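Side-chain contacts in FAD-dependent oxidoreductase (Actinomadura kijaniata, PDB 3M9V), which is a flavoprotein of the acyl-CoA dehydrogenase family that binds dTDP and probably oxidises a dTDP-linked sugar during the biosynthesis of D-kijanose: residues A67-E72 with R132-G137; L106-T111 with A139-G144; L110-E115 with T125-I130. One frame throughout, in Å; residues are numbered along the deposited sequence.

Contact 1: A67-E72 with R132-G137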
loop_
_atom_site.group_PDB
_atom_site.type_symbol
_atom_site.label_atom_id
_atom_site.label_comp_id
_atom_site.label_asym_id
_atom_site.label_seq_id
_atom_site.Cartn_x
_atom_site.Cartn_y
_atom_site.Cartn_z
ATOM N N ALA A 67 4.509 4.100 -39.947
ATOM C CA ALA A 67 4.045 5.351 -39.342
ATOM C C ALA A 67 5.204 6.198 -38.838
ATOM O O ALA A 67 5.129 7.433 -38.850
ATOM C CB ALA A 67 3.047 5.095 -38.159
ATOM N N THR A 68 6.245 5.548 -38.324
ATOM C CA THR A 68 7.368 6.282 -37.744
ATOM C C THR A 68 8.574 6.394 -38.699
ATOM O O THR A 68 9.699 6.756 -38.314
ATOM C CB THR A 68 7.822 5.665 -36.395
ATOM O OG1 THR A 68 8.047 4.261 -36.583
ATOM C CG2 THR A 68 6.722 5.819 -35.317
ATOM N N VAL A 69 8.353 6.064 -39.968
ATOM C CA VAL A 69 9.366 6.345 -40.982
ATOM C C VAL A 69 9.292 7.828 -41.345
ATOM O O VAL A 69 8.202 8.372 -41.493
ATOM C CB VAL A 69 9.132 5.474 -42.238
ATOM C CG1 VAL A 69 10.087 5.895 -43.356
ATOM C CG2 VAL A 69 9.318 3.992 -41.872
ATOM N N PRO A 70 10.438 8.506 -41.477
ATOM C CA PRO A 70 10.494 9.923 -41.861
ATOM C C PRO A 70 9.637 10.215 -43.108
ATOM O O PRO A 70 9.596 9.419 -44.052
ATOM C CB PRO A 70 11.963 10.109 -42.196
ATOM C CG PRO A 70 12.659 9.195 -41.235
ATOM C CD PRO A 70 11.767 7.956 -41.171
ATOM N N ALA A 71 8.902 11.323 -43.121
ATOM C CA ALA A 71 8.177 11.666 -44.341
ATOM C C ALA A 71 9.096 11.764 -45.573
ATOM O O ALA A 71 8.692 11.393 -46.671
ATOM C CB ALA A 71 7.348 12.940 -44.159
ATOM N N GLU A 72 10.333 12.212 -45.395
ATOM C CA GLU A 72 11.302 12.205 -46.486
ATOM C C GLU A 72 11.297 10.861 -47.201
ATOM O O GLU A 72 11.561 10.843 -48.397
ATOM C CB GLU A 72 12.740 12.440 -46.000
ATOM C CG GLU A 72 13.063 13.833 -45.458
ATOM C CD GLU A 72 12.750 14.050 -43.972
ATOM O OE1 GLU A 72 13.543 14.779 -43.331
ATOM O OE2 GLU A 72 11.735 13.539 -43.429
ATOM N N ARG A 132 12.411 2.353 -46.118
ATOM C CA ARG A 132 11.461 2.301 -47.238
ATOM C C ARG A 132 10.792 0.943 -47.312
ATOM O O ARG A 132 9.620 0.836 -47.641
ATOM C CB ARG A 132 12.068 2.625 -48.606
ATOM C CG ARG A 132 13.507 3.061 -48.578
ATOM C CD ARG A 132 13.931 3.446 -49.987
ATOM N NE ARG A 132 13.173 4.609 -50.432
ATOM C CZ ARG A 132 13.719 5.808 -50.591
ATOM N NH1 ARG A 132 12.964 6.822 -50.978
ATOM N NH2 ARG A 132 15.016 5.967 -50.350
ATOM N N GLY A 133 11.502 -0.126 -46.976
ATOM C CA GLY A 133 10.758 -1.364 -46.770
ATOM C C GLY A 133 9.527 -1.272 -45.876
ATOM O O GLY A 133 8.460 -1.828 -46.189
ATOM N N MET A 134 9.687 -0.598 -44.734
ATOM C CA MET A 134 8.634 -0.597 -43.714
ATOM C C MET A 134 7.409 0.097 -44.290
ATOM O O MET A 134 6.268 -0.311 -44.067
ATOM C CB MET A 134 9.110 0.067 -42.415
ATOM C CG MET A 134 10.323 -0.612 -41.783
ATOM S SD MET A 134 11.101 0.253 -40.396
ATOM C CE MET A 134 9.687 0.505 -39.339
ATOM N N VAL A 135 7.645 1.174 -45.031
ATOM C CA VAL A 135 6.504 1.917 -45.580
ATOM C C VAL A 135 5.742 1.058 -46.589
ATOM O O VAL A 135 4.505 1.022 -46.642
ATOM C CB VAL A 135 7.002 3.203 -46.270
ATOM C CG1 VAL A 135 5.826 3.941 -46.918
ATOM C CG2 VAL A 135 7.746 4.112 -45.276
ATOM N N ALA A 136 6.521 0.343 -47.391
ATOM C CA ALA A 136 5.972 -0.386 -48.532
ATOM C C ALA A 136 5.128 -1.555 -48.044
ATOM O O ALA A 136 4.344 -2.121 -48.800
ATOM C CB ALA A 136 7.126 -0.908 -49.407
ATOM N N GLY A 137 5.293 -1.943 -46.784
ATOM C CA GLY A 137 4.690 -3.184 -46.319
ATOM C C GLY A 137 5.600 -4.392 -46.453
ATOM O O GLY A 137 5.177 -5.505 -46.142
#
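Val-69 lays its forked side chain over the CG2 methyl of Val-135, the nearest pair being Val-69 CG1 and Val-135 CG2 at 3.5 Å. That one methyl meets the whole fork: Val-135 CG2 is also 3.6 Å from Val-69 CB and touches Val-69 CG2. The two valines cross obliquely. In Val-69, CG1 is anti to the backbone N (chi1 173°), which sets CG1 against Val-135, while CG2 touches both Val-135 and the residue before it in the helix, with Val-69 CG2 4.0 Å from Met-134 CB. The side chain of Met-134 also touches Gln-105 on helix 96-118. The contact is therefore apolar and small, a single loop valine set against the last turn of helix 121-136. Gly-137, the first residue to leave helical geometry, closes that helix in a Schellman motif with positive phi and a weak bond from Gly-137 N to Met-134 O. Elsewhere the same loop is tied to helix 96-118, where Thr-68 OG1 hydrogen-bonds to Leu-106 O and Glu-72 forms a salt bridge with Arg-117. The segment, which lies between helices 53-61 and 81-94 in sequence, thus packs on helices 96-118 and 121-136.

Contact 2: L106-T111 with A139-G144. With TYD (thymidine-5'-diphosphate), chain B.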
loop_
_atom_site.group_PDB
_atom_site.type_symbol
_atom_site.label_atom_id
_atom_site.label_comp_id
_atom_site.label_asym_id
_atom_site.label_seq_id
_atom_site.Cartn_x
_atom_site.Cartn_y
_atom_site.Cartn_z
ATOM N N LEU A 106 7.095 0.204 -34.477
ATOM C CA LEU A 106 7.093 1.665 -34.396
ATOM C C LEU A 106 8.377 2.215 -33.789
ATOM O O LEU A 106 8.926 3.216 -34.246
ATOM C CB LEU A 106 5.869 2.233 -33.672
ATOM C CG LEU A 106 4.539 1.795 -34.305
ATOM C CD1 LEU A 106 3.393 2.622 -33.763
ATOM C CD2 LEU A 106 4.576 1.991 -35.801
ATOM N N SER A 107 8.866 1.603 -32.723
ATOM C CA SER A 107 10.030 2.232 -32.130
ATOM C C SER A 107 11.265 1.953 -32.982
ATOM O O SER A 107 12.185 2.767 -32.979
ATOM C CB SER A 107 10.293 1.711 -30.721
ATOM O OG SER A 107 10.541 0.331 -30.829
ATOM N N ARG A 108 11.316 0.818 -33.677
ATOM C CA ARG A 108 12.388 0.603 -34.653
ATOM C C ARG A 108 12.394 1.662 -35.776
ATOM O O ARG A 108 13.462 2.084 -36.243
ATOM C CB ARG A 108 12.361 -0.857 -35.133
ATOM C CG ARG A 108 13.522 -1.325 -36.006
ATOM C CD ARG A 108 14.905 -1.143 -35.395
ATOM N NE ARG A 108 15.127 -2.090 -34.317
ATOM C CZ ARG A 108 16.240 -2.161 -33.596
ATOM N NH1 ARG A 108 16.338 -3.082 -32.642
ATOM N NH2 ARG A 108 17.243 -1.329 -33.846
ATOM N N GLY A 109 11.220 2.155 -36.168
ATOM C CA GLY A 109 11.122 3.290 -37.090
ATOM C C GLY A 109 11.923 4.494 -36.606
ATOM O O GLY A 109 12.651 5.157 -37.363
ATOM N N LEU A 110 11.800 4.770 -35.310
ATOM C CA LEU A 110 12.493 5.872 -34.659
ATOM C C LEU A 110 13.989 5.648 -34.502
ATOM O O LEU A 110 14.750 6.589 -34.707
ATOM C CB LEU A 110 11.903 6.142 -33.268
ATOM C CG LEU A 110 10.407 6.473 -33.209
ATOM C CD1 LEU A 110 9.981 6.591 -31.719
ATOM C CD2 LEU A 110 10.144 7.799 -33.954
ATOM N N THR A 111 14.451 4.460 -34.140
ATOM C CA THR A 111 15.903 4.374 -33.974
ATOM C C THR A 111 16.603 4.198 -35.327
ATOM O O THR A 111 17.761 4.598 -35.472
ATOM C CB THR A 111 16.287 3.226 -33.022
ATOM O OG1 THR A 111 15.667 2.025 -33.494
ATOM C CG2 THR A 111 15.751 3.491 -31.633
ATOM N N ALA A 139 8.834 -4.769 -44.988
ATOM C CA ALA A 139 9.785 -5.035 -43.921
ATOM C C ALA A 139 9.096 -4.998 -42.559
ATOM O O ALA A 139 8.507 -3.975 -42.194
ATOM C CB ALA A 139 10.949 -4.060 -43.969
ATOM N N VAL A 140 9.166 -6.101 -41.818
ATOM C CA VAL A 140 8.598 -6.178 -40.460
ATOM C C VAL A 140 9.787 -6.488 -39.546
ATOM O O VAL A 140 10.393 -7.556 -39.652
ATOM C CB VAL A 140 7.460 -7.227 -40.360
ATOM C CG1 VAL A 140 6.956 -7.480 -38.924
ATOM C CG2 VAL A 140 6.304 -6.823 -41.275
ATOM N N VAL A 141 10.153 -5.519 -38.711
ATOM C CA VAL A 141 11.449 -5.515 -38.045
ATOM C C VAL A 141 11.391 -5.861 -36.552
ATOM O O VAL A 141 10.854 -5.101 -35.737
ATOM C CB VAL A 141 12.198 -4.165 -38.262
ATOM C CG1 VAL A 141 13.643 -4.286 -37.793
ATOM C CG2 VAL A 141 12.237 -3.778 -39.733
ATOM N N CYS A 142 11.933 -7.024 -36.200
ATOM C CA CYS A 142 11.943 -7.540 -34.835
ATOM C C CYS A 142 13.317 -7.304 -34.237
ATOM O O CYS A 142 14.276 -7.083 -34.987
ATOM C CB CYS A 142 11.685 -9.044 -34.842
ATOM S SG CYS A 142 10.059 -9.414 -35.461
ATOM N N SER A 143 13.405 -7.347 -32.911
ATOM C CA SER A 143 14.657 -7.038 -32.207
ATOM C C SER A 143 14.989 -8.244 -31.361
ATOM O O SER A 143 14.154 -8.673 -30.577
ATOM C CB SER A 143 14.509 -5.827 -31.279
ATOM O OG SER A 143 14.299 -4.645 -32.043
ATOM N N GLY A 144 16.162 -8.837 -31.555
ATOM C CA GLY A 144 16.521 -10.038 -30.807
ATOM C C GLY A 144 17.604 -9.518 -29.878
ATOM O O GLY A 144 18.754 -9.293 -30.281
HETATM P PA TYD B . 19.315 -0.060 -28.716
HETATM O O1A TYD B . 19.525 -1.300 -29.565
HETATM O O2A TYD B . 18.160 0.022 -27.734
HETATM O O3A TYD B . 20.682 0.295 -27.953
HETATM P PB TYD B . 21.750 -0.894 -27.776
HETATM O O1B TYD B . 20.894 -2.100 -27.437
HETATM O O2B TYD B . 22.511 -0.327 -26.595
HETATM O O3B TYD B . 22.460 -0.903 -29.118
HETATM O "O5'" TYD B . 19.337 1.279 -29.614
HETATM C "C5'" TYD B . 20.493 1.724 -30.322
HETATM C "C4'" TYD B . 19.779 2.562 -31.374
HETATM O "O4'" TYD B . 19.220 3.733 -30.793
HETATM C "C3'" TYD B . 20.656 3.022 -32.523
HETATM O "O3'" TYD B . 20.088 2.298 -33.617
HETATM C "C2'" TYD B . 20.274 4.479 -32.736
HETATM C "C1'" TYD B . 19.167 4.805 -31.739
HETATM N N1 TYD B . 19.458 6.060 -31.033
HETATM C C2 TYD B . 18.544 7.026 -30.961
HETATM O O2 TYD B . 17.432 6.862 -31.517
HETATM N N3 TYD B . 18.837 8.173 -30.310
HETATM C C4 TYD B . 20.039 8.353 -29.713
HETATM O O4 TYD B . 20.280 9.423 -29.115
HETATM C C5 TYD B . 20.997 7.357 -29.784
HETATM C C5M TYD B . 22.366 7.464 -29.166
HETATM C C6 TYD B . 20.662 6.195 -30.464
#
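Helix residue Arg-108 and strand residue Val-141 are the nearest pair, with CA atoms 7.1 Å apart, where helix 96-118 passes the start of strand 141-147. Val-141 and Ser-143, two residues apart on the strand, both direct their side chains at the helix, and Arg-108 serves both. Its aliphatic part crosses Val-141 at about a right angle, with Arg-108 CG 3.5 Å from Val-141 CG1. CG is anti to the backbone N (chi1 -172°), and bends at chi2 (56°) and chi3 then carry the guanidinium along the strand to Ser-143. There Arg-108 NH1 donates to Ser-143 OG over 2.6 Å, a short and nearly straight bond, with the hydroxyl oxygen lying at the edge of the guanidinium and almost in its plane. All three residues are buried, so the bond gives the enclosed cation a polar partner. Three residues on from Arg-108, Thr-111 faces the ligand, its CB 3.5 Å from C1' of TYD, while Val-258 and Ser-259 of helix 253-260 pack on the same threonine. Contact of the N-terminal helices with the middle beta-domain is a feature of the acyl-CoA dehydrogenase fold, and here it adjoins the dTDP pocket, close to Ile-145, an FMN-binding residue of this protein, although no FMN is bound in this chain.

Contact 3: L110-E115 with T125-I130; sequences LTLGYE and TLAERI. With TYD (thymidine-5'-diphosphate), chain B.
Glu-115 has CG anti to the carbonyl carbon and a further bend at chi2 (-71°), so that its side chain starts toward segment 125-130, where Glu-115 CB is 4.0 Å from Ala-127 CB, but its carboxylate turns back to the sugar of TYD. TYD O3' donates to Glu-115 OE1 over 3.0 Å, and the same oxygen forms a salt bridge with Arg-242. The residue before it, Tyr-114, has CG anti to the backbone N (chi1 178°), which lays its ring against the thymine, with N3 of the base over one face, offset toward the rim and 3.4 Å from Tyr-114 CD1. Toward helix 121-136 the packing is apolar, and Leu-112 joins Glu-115 CB in it. Leu-112 and Ile-130 meet at about a right angle, Leu-112 CD1 resting 3.6 Å from Ile-130 CG2. The small Ala-127 lets the backbones close to 5.5 Å between the CA atoms of Leu-112 and Ala-127. Ala-127 CB lies 3.6 Å from Leu-112 O. The segment axes come within 8.6 Å at 140°, roughly antiparallel. Replacing Tyr-114 by an alanine would probably strip the thymine of this aromatic cover and leave the base freer to shift or turn. The chemistry is consistent with divided recognition: the tyrosine gives the base a flat surface, and the glutamate accepts the hydrogen bond of the 3'-hydroxyl, with Arg-242 likely to help keep its carboxylate ionised and a good acceptor.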
loop_
_atom_site.group_PDB
_atom_site.type_symbol
_atom_site.label_atom_id
_atom_site.label_comp_id
_atom_site.label_asym_id
_atom_site.label_seq_id
_atom_site.Cartn_x
_atom_site.Cartn_y
_atom_site.Cartn_z
ATOM N N LEU A 110 11.800 4.770 -35.310
ATOM C CA LEU A 110 12.493 5.872 -34.659
ATOM C C LEU A 110 13.989 5.648 -34.502
ATOM O O LEU A 110 14.750 6.589 -34.707
ATOM C CB LEU A 110 11.903 6.142 -33.268
ATOM C CG LEU A 110 10.407 6.473 -33.209
ATOM C CD1 LEU A 110 9.981 6.591 -31.719
ATOM C CD2 LEU A 110 10.144 7.799 -33.954
ATOM N N THR A 111 14.451 4.460 -34.140
ATOM C CA THR A 111 15.903 4.374 -33.974
ATOM C C THR A 111 16.603 4.198 -35.327
ATOM O O THR A 111 17.761 4.598 -35.472
ATOM C CB THR A 111 16.287 3.226 -33.022
ATOM O OG1 THR A 111 15.667 2.025 -33.494
ATOM C CG2 THR A 111 15.751 3.491 -31.633
ATOM N N LEU A 112 15.934 3.597 -36.316
ATOM C CA LEU A 112 16.516 3.510 -37.649
ATOM C C LEU A 112 16.559 4.894 -38.269
ATOM O O LEU A 112 17.527 5.185 -38.959
ATOM C CB LEU A 112 15.806 2.543 -38.597
ATOM C CG LEU A 112 16.150 1.076 -38.323
ATOM C CD1 LEU A 112 15.330 0.201 -39.275
ATOM C CD2 LEU A 112 17.659 0.786 -38.358
ATOM N N GLY A 113 15.522 5.697 -38.042
ATOM C CA GLY A 113 15.503 7.091 -38.471
ATOM C C GLY A 113 16.661 7.911 -37.923
ATOM O O GLY A 113 17.151 8.861 -38.541
ATOM N N TYR A 114 17.144 7.547 -36.745
ATOM C CA TYR A 114 18.299 8.237 -36.205
ATOM C C TYR A 114 19.601 7.710 -36.809
ATOM O O TYR A 114 20.579 8.448 -36.958
ATOM C CB TYR A 114 18.297 7.993 -34.695
ATOM C CG TYR A 114 19.469 8.607 -33.970
ATOM C CD1 TYR A 114 19.314 9.803 -33.267
ATOM C CD2 TYR A 114 20.720 7.996 -33.999
ATOM C CE1 TYR A 114 20.387 10.362 -32.592
ATOM C CE2 TYR A 114 21.805 8.554 -33.334
ATOM C CZ TYR A 114 21.623 9.742 -32.652
ATOM O OH TYR A 114 22.683 10.310 -31.987
ATOM N N GLU A 115 19.652 6.420 -37.116
ATOM C CA GLU A 115 20.809 5.870 -37.828
ATOM C C GLU A 115 20.939 6.525 -39.205
ATOM O O GLU A 115 22.012 6.953 -39.621
ATOM C CB GLU A 115 20.633 4.366 -38.034
ATOM C CG GLU A 115 20.748 3.539 -36.765
ATOM C CD GLU A 115 22.186 3.515 -36.276
ATOM O OE1 GLU A 115 22.493 2.845 -35.271
ATOM O OE2 GLU A 115 23.038 4.154 -36.927
ATOM N N THR A 125 22.801 3.827 -45.298
ATOM C CA THR A 125 22.374 3.107 -46.502
ATOM C C THR A 125 21.460 1.955 -46.086
ATOM O O THR A 125 20.386 1.748 -46.665
ATOM C CB THR A 125 23.582 2.426 -47.207
ATOM O OG1 THR A 125 24.605 3.391 -47.465
ATOM C CG2 THR A 125 23.169 1.801 -48.519
ATOM N N LEU A 126 21.917 1.204 -45.085
ATOM C CA LEU A 126 21.183 0.045 -44.608
ATOM C C LEU A 126 19.866 0.473 -43.956
ATOM O O LEU A 126 18.810 -0.047 -44.299
ATOM C CB LEU A 126 22.074 -0.759 -43.657
ATOM C CG LEU A 126 21.325 -1.835 -42.875
ATOM C CD1 LEU A 126 20.836 -2.896 -43.856
ATOM C CD2 LEU A 126 22.251 -2.466 -41.839
ATOM N N ALA A 127 19.936 1.429 -43.032
ATOM C CA ALA A 127 18.759 2.026 -42.404
ATOM C C ALA A 127 17.754 2.494 -43.445
ATOM O O ALA A 127 16.548 2.213 -43.330
ATOM C CB ALA A 127 19.168 3.211 -41.539
ATOM N N GLU A 128 18.256 3.203 -44.462
ATOM C CA GLU A 128 17.382 3.718 -45.532
ATOM C C GLU A 128 16.644 2.605 -46.287
ATOM O O GLU A 128 15.437 2.677 -46.567
ATOM C CB GLU A 128 18.142 4.603 -46.541
ATOM C CG GLU A 128 17.205 5.136 -47.612
ATOM C CD GLU A 128 17.792 6.146 -48.577
ATOM O OE1 GLU A 128 17.246 6.219 -49.692
ATOM O OE2 GLU A 128 18.734 6.900 -48.256
ATOM N N ARG A 129 17.378 1.542 -46.598
ATOM C CA ARG A 129 16.726 0.428 -47.283
ATOM C C ARG A 129 15.617 -0.168 -46.423
ATOM O O ARG A 129 14.490 -0.369 -46.879
ATOM C CB ARG A 129 17.707 -0.661 -47.729
ATOM C CG ARG A 129 17.084 -1.464 -48.872
ATOM C CD ARG A 129 18.047 -1.869 -49.995
ATOM N NE ARG A 129 19.114 -2.761 -49.534
ATOM C CZ ARG A 129 20.387 -2.402 -49.390
ATOM N NH1 ARG A 129 21.260 -3.298 -48.949
ATOM N NH2 ARG A 129 20.789 -1.171 -49.692
ATOM N N ILE A 130 15.924 -0.433 -45.156
ATOM C CA ILE A 130 14.884 -1.007 -44.302
ATOM C C ILE A 130 13.638 -0.121 -44.133
ATOM O O ILE A 130 12.495 -0.589 -44.160
ATOM C CB ILE A 130 15.480 -1.405 -42.946
ATOM C CG1 ILE A 130 16.556 -2.457 -43.203
ATOM C CG2 ILE A 130 14.376 -1.939 -42.049
ATOM C CD1 ILE A 130 17.383 -2.834 -41.988
HETATM P PA TYD B . 19.315 -0.060 -28.716
HETATM O O1A TYD B . 19.525 -1.300 -29.565
HETATM O O2A TYD B . 18.160 0.022 -27.734
HETATM O O3A TYD B . 20.682 0.295 -27.953
HETATM P PB TYD B . 21.750 -0.894 -27.776
HETATM O O1B TYD B . 20.894 -2.100 -27.437
HETATM O O2B TYD B . 22.511 -0.327 -26.595
HETATM O O3B TYD B . 22.460 -0.903 -29.118
HETATM O "O5'" TYD B . 19.337 1.279 -29.614
HETATM C "C5'" TYD B . 20.493 1.724 -30.322
HETATM C "C4'" TYD B . 19.779 2.562 -31.374
HETATM O "O4'" TYD B . 19.220 3.733 -30.793
HETATM C "C3'" TYD B . 20.656 3.022 -32.523
HETATM O "O3'" TYD B . 20.088 2.298 -33.617
HETATM C "C2'" TYD B . 20.274 4.479 -32.736
HETATM C "C1'" TYD B . 19.167 4.805 -31.739
HETATM N N1 TYD B . 19.458 6.060 -31.033
HETATM C C2 TYD B . 18.544 7.026 -30.961
HETATM O O2 TYD B . 17.432 6.862 -31.517
HETATM N N3 TYD B . 18.837 8.173 -30.310
HETATM C C4 TYD B . 20.039 8.353 -29.713
HETATM O O4 TYD B . 20.280 9.423 -29.115
HETATM C C5 TYD B . 20.997 7.357 -29.784
HETATM C C5M TYD B . 22.366 7.464 -29.166
HETATM C C6 TYD B . 20.662 6.195 -30.464
#

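From the N terminus, the loop at 67-72 is met first, and contact 1 closes the longest loop by bringing it to the end of helix 121-136. Contact 3 is nested inside that loop and joins two successive helices, 96-118 and 121-136, across a short turn. Contact 2 starts from the same part of helix 96-118 as contact 3 but runs on to strand 141-147, so it crosses contact 1. The three are adjacent: Ile-130 of contact 3 packs on Val-141 of contact 2, and Leu-110 touches Thr-68. Contacts 1 and 3 bind the loop and helices together, contact 2 joins helix 96-118 to the sheet, and contacts 2 and 3 both reach the bound dTDP.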